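Local coordinates for protein putative beta-glucosidase (PDB 5WAB) that releases terminal glucose from beta-linked glucosides as a glycoside hydrolase family 3 beta-glucosidase, at residues A[637-641]-A[642-646]; A[186-190]-A[191-195]; A[424-427]-A[428-432]. All coordinates share one frame; numbering follows the deposited sequence.

Interaction 1 of 3, residues A[637-641]-A[642-646]; sequences WHVEA and GEYTV
Y644 reaches back from its strand to the backbone of E640, four residues earlier. This is the arrangement of a tyrosine corner, known from Greek-key beta sandwiches and in keeping with the fibronectin type III-like domain here.

Hydrogen bonding carries the contact. Y644 OH donates to E640 O at 2.4 Å, a very short separation whose exact value is doubtful. The acceptor lies at the ring edge, in the ring plane, with E640 O also 3.3 Å from Y644 CZ. CG of Y644 is anti to the carbonyl carbon (chi1 -64°), which turns the ring toward 637-641, so that OH reaches E640 O.

One water joins the same group. It donates to H638 O (2.9 Å) and to Y644 OH (3.1 Å), and it accepts from E640 N (2.9 Å).

Packing round the hydroxyl is light. V639 CG1 stands 4.0 Å from Y644 OH, and E640 CB lies 3.8 Å from Y644 OH. The E640 carboxylate turns elsewhere: its OE1 is bonded to Y629 OH and A594 N. F627 meets the Y644 ring edge-to-face.

G642 makes the bend, with phi 146° and psi -167°, angles that suit a residue without CB. The phenol hydroxyl both donates and accepts. It thus ties together the backbone before and after the bend, and the water extends that tie to H638.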
# COMPACT_ATOMS: atom_id res chain seq x y z
N TRP A 637 -18.43 -1.17 -16.39
CA TRP A 637 -18.91 -1.78 -15.16
C TRP A 637 -20.35 -2.24 -15.33
O TRP A 637 -21.12 -1.67 -16.11
CB TRP A 637 -18.78 -0.79 -14.00
CG TRP A 637 -17.36 -0.40 -13.74
CD1 TRP A 637 -16.73 0.75 -14.13
CD2 TRP A 637 -16.36 -1.19 -13.08
NE1 TRP A 637 -15.42 0.73 -13.73
CE2 TRP A 637 -15.16 -0.45 -13.08
CE3 TRP A 637 -16.37 -2.45 -12.47
CZ2 TRP A 637 -13.98 -0.93 -12.51
CZ3 TRP A 637 -15.20 -2.93 -11.89
CH2 TRP A 637 -14.02 -2.16 -11.91
N HIS A 638 -20.71 -3.30 -14.61
CA HIS A 638 -22.04 -3.88 -14.73
C HIS A 638 -22.50 -4.39 -13.37
O HIS A 638 -21.82 -5.20 -12.75
CB HIS A 638 -22.06 -5.02 -15.76
CG HIS A 638 -23.42 -5.63 -15.96
ND1 HIS A 638 -23.66 -6.98 -15.85
CD2 HIS A 638 -24.61 -5.06 -16.25
CE1 HIS A 638 -24.94 -7.22 -16.07
NE2 HIS A 638 -25.54 -6.07 -16.32
N VAL A 639 -23.66 -3.90 -12.92
CA VAL A 639 -24.34 -4.43 -11.75
C VAL A 639 -25.41 -5.39 -12.27
O VAL A 639 -26.33 -4.98 -12.99
CB VAL A 639 -24.95 -3.33 -10.88
CG1 VAL A 639 -25.67 -3.94 -9.70
CG2 VAL A 639 -23.87 -2.40 -10.36
N GLU A 640 -25.26 -6.66 -11.92
CA GLU A 640 -26.17 -7.71 -12.35
C GLU A 640 -27.32 -7.86 -11.35
O GLU A 640 -27.11 -7.81 -10.13
CB GLU A 640 -25.39 -9.02 -12.50
CG GLU A 640 -26.01 -10.06 -13.39
CD GLU A 640 -25.10 -11.26 -13.58
OE1 GLU A 640 -23.93 -11.06 -13.97
OE2 GLU A 640 -25.55 -12.40 -13.33
N ALA A 641 -28.53 -8.04 -11.86
CA ALA A 641 -29.68 -8.21 -10.99
C ALA A 641 -29.56 -9.50 -10.19
O ALA A 641 -29.09 -10.52 -10.69
CB ALA A 641 -30.97 -8.25 -11.81
N GLY A 642 -29.95 -9.43 -8.93
CA GLY A 642 -29.95 -10.60 -8.07
C GLY A 642 -29.62 -10.22 -6.65
O GLY A 642 -29.59 -9.05 -6.28
N GLU A 643 -29.34 -11.24 -5.85
CA GLU A 643 -29.09 -11.06 -4.43
C GLU A 643 -27.59 -10.91 -4.17
O GLU A 643 -26.77 -11.58 -4.79
CB GLU A 643 -29.65 -12.23 -3.63
CG GLU A 643 -31.11 -12.50 -3.93
CD GLU A 643 -31.68 -13.60 -3.07
OE1 GLU A 643 -30.92 -14.52 -2.73
OE2 GLU A 643 -32.89 -13.55 -2.78
N TYR A 644 -27.26 -10.01 -3.25
CA TYR A 644 -25.89 -9.77 -2.83
C TYR A 644 -25.87 -9.83 -1.31
O TYR A 644 -26.69 -9.19 -0.65
CB TYR A 644 -25.37 -8.42 -3.31
CG TYR A 644 -25.28 -8.27 -4.81
CD1 TYR A 644 -26.40 -7.99 -5.57
CD2 TYR A 644 -24.06 -8.41 -5.47
CE1 TYR A 644 -26.32 -7.85 -6.94
CE2 TYR A 644 -23.97 -8.27 -6.84
CZ TYR A 644 -25.11 -7.99 -7.56
OH TYR A 644 -25.03 -7.86 -8.93
N THR A 645 -24.92 -10.59 -0.76
CA THR A 645 -24.80 -10.73 0.68
C THR A 645 -23.81 -9.69 1.19
O THR A 645 -22.67 -9.63 0.72
CB THR A 645 -24.36 -12.13 1.07
OG1 THR A 645 -25.38 -13.08 0.75
CG2 THR A 645 -24.09 -12.19 2.56
N VAL A 646 -24.25 -8.86 2.13
CA VAL A 646 -23.39 -7.90 2.80
C VAL A 646 -22.92 -8.54 4.10
O VAL A 646 -23.74 -8.95 4.94
CB VAL A 646 -24.11 -6.58 3.06
CG1 VAL A 646 -23.19 -5.61 3.78
CG2 VAL A 646 -24.59 -5.98 1.75
O HOH W 1 -22.67 -7.26 -10.84

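Interaction 2 of 3, residues A[186-190]-A[191-195]; sequences HIVKT and AQPWT
The last turn of helix 182-190 ends with a weak, bent bond from A191 N to I187 O (2.9 Å, 127° at the hydrogen), and A191 then leaves helical angles. This is a helix-to-strand connection of the TIM barrel domain, leading into barrel strand 195-198.

P193 packs against the last turn of the helix, on I187 and V188. P193 CG lies 4.0 Å from I187 CG2, and the two side chains cross at about a right angle. P193 CD lies 3.9 Å from V188 CA. I187 also packs against helix 129-144, and P193 against strand 149-155, so this junction closes onto the barrel wall.

Q192 bends at chi2 (-79°), which brings its amide back beside V188 O. The angle there is too poor for a hydrogen bond. The amide is held instead by G224 and E226: OE1 accepts from E226 N and NE2 donates to G224 O. Q192 NE2 also donates to a water (2.8 Å), which donates in turn to K189 O (3.3 Å).

T190 turns its hydroxyl onto the turn before it. H186 O accepts T190 N from one face of its carbonyl plane and T190 OG1, at 2.9 Å, from the other.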
# COMPACT_ATOMS: atom_id res chain seq x y z
N HIS A 186 -9.28 5.48 -7.66
CA HIS A 186 -9.90 6.13 -6.51
C HIS A 186 -9.12 7.37 -6.07
O HIS A 186 -9.71 8.38 -5.71
CB HIS A 186 -10.02 5.16 -5.34
CG HIS A 186 -10.57 5.78 -4.09
ND1 HIS A 186 -11.90 6.10 -3.94
CD2 HIS A 186 -9.95 6.20 -2.96
CE1 HIS A 186 -12.08 6.66 -2.76
NE2 HIS A 186 -10.91 6.73 -2.14
N ILE A 187 -7.79 7.28 -6.05
CA ILE A 187 -6.99 8.42 -5.62
C ILE A 187 -7.06 9.55 -6.64
O ILE A 187 -7.10 10.73 -6.27
CB ILE A 187 -5.56 7.94 -5.34
CG1 ILE A 187 -5.60 6.88 -4.23
CG2 ILE A 187 -4.68 9.10 -4.96
CD1 ILE A 187 -4.26 6.26 -3.88
N VAL A 188 -7.10 9.21 -7.93
CA VAL A 188 -7.21 10.24 -8.97
C VAL A 188 -8.55 10.96 -8.87
O VAL A 188 -8.63 12.18 -9.04
CB VAL A 188 -7.00 9.62 -10.36
CG1 VAL A 188 -7.56 10.53 -11.44
CG2 VAL A 188 -5.53 9.34 -10.63
N LYS A 189 -9.62 10.21 -8.62
CA LYS A 189 -10.94 10.83 -8.57
C LYS A 189 -11.20 11.50 -7.22
O LYS A 189 -11.85 12.56 -7.17
CB LYS A 189 -12.02 9.79 -8.88
CG LYS A 189 -12.05 9.39 -10.34
CD LYS A 189 -13.07 8.30 -10.58
CE LYS A 189 -13.20 8.00 -12.06
NZ LYS A 189 -14.06 6.81 -12.31
N THR A 190 -10.73 10.92 -6.12
CA THR A 190 -11.04 11.49 -4.81
C THR A 190 -10.11 12.65 -4.50
O THR A 190 -10.57 13.75 -4.17
CB THR A 190 -10.98 10.43 -3.72
OG1 THR A 190 -11.90 9.39 -4.05
CG2 THR A 190 -11.35 11.04 -2.36
N ALA A 191 -8.82 12.42 -4.58
CA ALA A 191 -7.90 13.52 -4.52
C ALA A 191 -7.55 13.80 -5.98
O ALA A 191 -8.30 13.42 -6.87
CB ALA A 191 -6.68 13.17 -3.65
N GLN A 192 -6.43 14.40 -6.23
CA GLN A 192 -6.06 14.68 -7.61
C GLN A 192 -4.57 14.89 -7.56
O GLN A 192 -4.10 16.03 -7.40
CB GLN A 192 -6.79 15.91 -8.18
CG GLN A 192 -8.18 15.63 -8.79
CD GLN A 192 -8.11 15.03 -10.20
OE1 GLN A 192 -7.06 15.05 -10.86
NE2 GLN A 192 -9.23 14.49 -10.67
N PRO A 193 -3.79 13.82 -7.66
CA PRO A 193 -2.34 13.97 -7.48
C PRO A 193 -1.79 14.87 -8.56
O PRO A 193 -2.10 14.72 -9.75
CB PRO A 193 -1.82 12.53 -7.60
CG PRO A 193 -3.04 11.65 -7.51
CD PRO A 193 -4.17 12.46 -8.04
N TRP A 194 -0.96 15.83 -8.15
CA TRP A 194 -0.43 16.76 -9.13
C TRP A 194 0.53 16.08 -10.10
O TRP A 194 0.82 16.64 -11.16
CB TRP A 194 0.21 17.95 -8.40
CG TRP A 194 -0.78 18.71 -7.54
CD1 TRP A 194 -2.15 18.57 -7.55
CD2 TRP A 194 -0.50 19.71 -6.56
NE1 TRP A 194 -2.73 19.42 -6.64
CE2 TRP A 194 -1.74 20.13 -6.01
CE3 TRP A 194 0.68 20.30 -6.08
CZ2 TRP A 194 -1.83 21.11 -5.02
CZ3 TRP A 194 0.59 21.27 -5.11
CH2 TRP A 194 -0.66 21.67 -4.58
N THR A 195 0.98 14.87 -9.77
CA THR A 195 1.96 14.14 -10.56
C THR A 195 1.69 12.65 -10.43
O THR A 195 1.26 12.18 -9.37
CB THR A 195 3.38 14.51 -10.11
OG1 THR A 195 3.68 15.85 -10.51
CG2 THR A 195 4.41 13.58 -10.72
O HOH W 2 -11.73 14.86 -9.53

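Interaction 3 of 3, residues A[424-427]-A[428-432]; sequences LDIP and AKQVE
The amide of Q430 has the ring of P427 over one face, with P427 CG nearest Q430 NE2 at 3.4 Å and P427 CD 3.9 Å from Q430 CD. This is the N-terminal end of helix 428-438, the helix of a beta-alpha-beta crossover between parallel strands 403-409 and 444-449 of the C-terminal domain. Q430 OE1 accepts from G409 N. The side chains of P427 and Q430 lie side by side and point the same way.

P427 is the N-cap residue. Its ring puts no side-chain acceptor at the helix end, but its carbonyl is used: P427 O takes weak bonds from Q430 N (3.1 Å, 127°) and V431 N (3.3 Å, 151°).

K429 NZ donates to T380 OG1 and to the backbone oxygens of D382 and E384.

I426 and V431 form a hydrophobic staple around this cap, joining the residue before the N-cap to the fourth helical residue. CG1 of I426 takes the crowded position between backbone N and carbonyl carbon (chi1 70°), which aims it at V431. I426 also touches V454 of a loop. The two staple side chains cross at about a right angle, with I426 CG1 3.7 Å from V431 CG2.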
# COMPACT_ATOMS: atom_id res chain seq x y z
N LEU A 424 9.62 -17.30 1.67
CA LEU A 424 8.90 -16.54 2.69
C LEU A 424 9.52 -16.69 4.07
O LEU A 424 9.23 -15.88 4.96
CB LEU A 424 7.42 -16.95 2.73
CG LEU A 424 6.59 -16.55 1.51
CD1 LEU A 424 5.15 -17.02 1.63
CD2 LEU A 424 6.65 -15.04 1.32
N ASP A 425 10.40 -17.68 4.26
CA ASP A 425 10.89 -18.03 5.59
C ASP A 425 11.86 -16.97 6.12
O ASP A 425 12.55 -16.29 5.36
CB ASP A 425 11.59 -19.39 5.55
CG ASP A 425 10.68 -20.50 5.02
OD1 ASP A 425 9.45 -20.41 5.20
OD2 ASP A 425 11.20 -21.47 4.41
N ILE A 426 11.88 -16.83 7.44
CA ILE A 426 12.90 -16.06 8.15
C ILE A 426 14.17 -16.90 8.20
O ILE A 426 14.10 -18.10 7.92
CB ILE A 426 12.42 -15.66 9.55
CG1 ILE A 426 12.34 -16.89 10.46
CG2 ILE A 426 11.09 -14.92 9.46
CD1 ILE A 426 12.01 -16.57 11.90
N PRO A 427 15.34 -16.33 8.50
CA PRO A 427 16.57 -17.13 8.51
C PRO A 427 16.47 -18.35 9.43
O PRO A 427 15.92 -18.28 10.53
CB PRO A 427 17.63 -16.14 8.99
CG PRO A 427 17.13 -14.82 8.53
CD PRO A 427 15.63 -14.89 8.67
N ALA A 428 17.03 -19.47 8.96
CA ALA A 428 16.91 -20.74 9.66
C ALA A 428 17.62 -20.74 11.01
O ALA A 428 17.16 -21.39 11.95
CB ALA A 428 17.46 -21.87 8.79
N LYS A 429 18.75 -20.04 11.12
CA LYS A 429 19.45 -19.99 12.40
C LYS A 429 18.65 -19.23 13.45
O LYS A 429 18.81 -19.50 14.65
CB LYS A 429 20.85 -19.39 12.20
CG LYS A 429 20.87 -17.96 11.69
CD LYS A 429 22.31 -17.49 11.51
CE LYS A 429 22.36 -16.05 11.03
NZ LYS A 429 23.76 -15.56 10.88
N GLN A 430 17.79 -18.30 13.03
CA GLN A 430 16.88 -17.64 13.96
C GLN A 430 15.80 -18.60 14.44
O GLN A 430 15.34 -18.50 15.59
CB GLN A 430 16.25 -16.42 13.32
CG GLN A 430 17.23 -15.36 12.90
CD GLN A 430 16.53 -14.13 12.36
OE1 GLN A 430 15.36 -13.90 12.65
NE2 GLN A 430 17.24 -13.34 11.57
N VAL A 431 15.33 -19.49 13.57
CA VAL A 431 14.39 -20.51 14.00
C VAL A 431 15.05 -21.49 14.97
O VAL A 431 14.45 -21.89 15.97
CB VAL A 431 13.78 -21.23 12.79
CG1 VAL A 431 12.82 -22.30 13.25
CG2 VAL A 431 13.07 -20.23 11.90
N GLU A 432 16.30 -21.88 14.69
CA GLU A 432 17.01 -22.77 15.60
C GLU A 432 17.17 -22.15 16.98
O GLU A 432 17.01 -22.84 17.99
CB GLU A 432 18.37 -23.15 15.03
CG GLU A 432 18.33 -24.17 13.90
CD GLU A 432 19.64 -24.25 13.14
OE1 GLU A 432 19.67 -23.83 11.96
OE2 GLU A 432 20.64 -24.71 13.73

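In the fold
Along the chain the order is interaction 2, interaction 3, interaction 1, each in a different domain. Interaction 2 ends a helix of the TIM barrel domain. Interaction 3 starts helix 428-438, which links two parallel strands of the six-stranded sheet of the C-terminal domain. Interaction 1 bends between two strands of the fibronectin type III-like domain. The centres of interactions 2 and 3 lie about 41 Å apart, on opposite sides of the chain's centre. Interaction 1 is about 45 Å from interaction 3 and about 28 Å from interaction 2, centre to centre. Its nearest atoms come within about 6 Å of interaction 2 without touching. Each is local to one domain; none joins two domains directly.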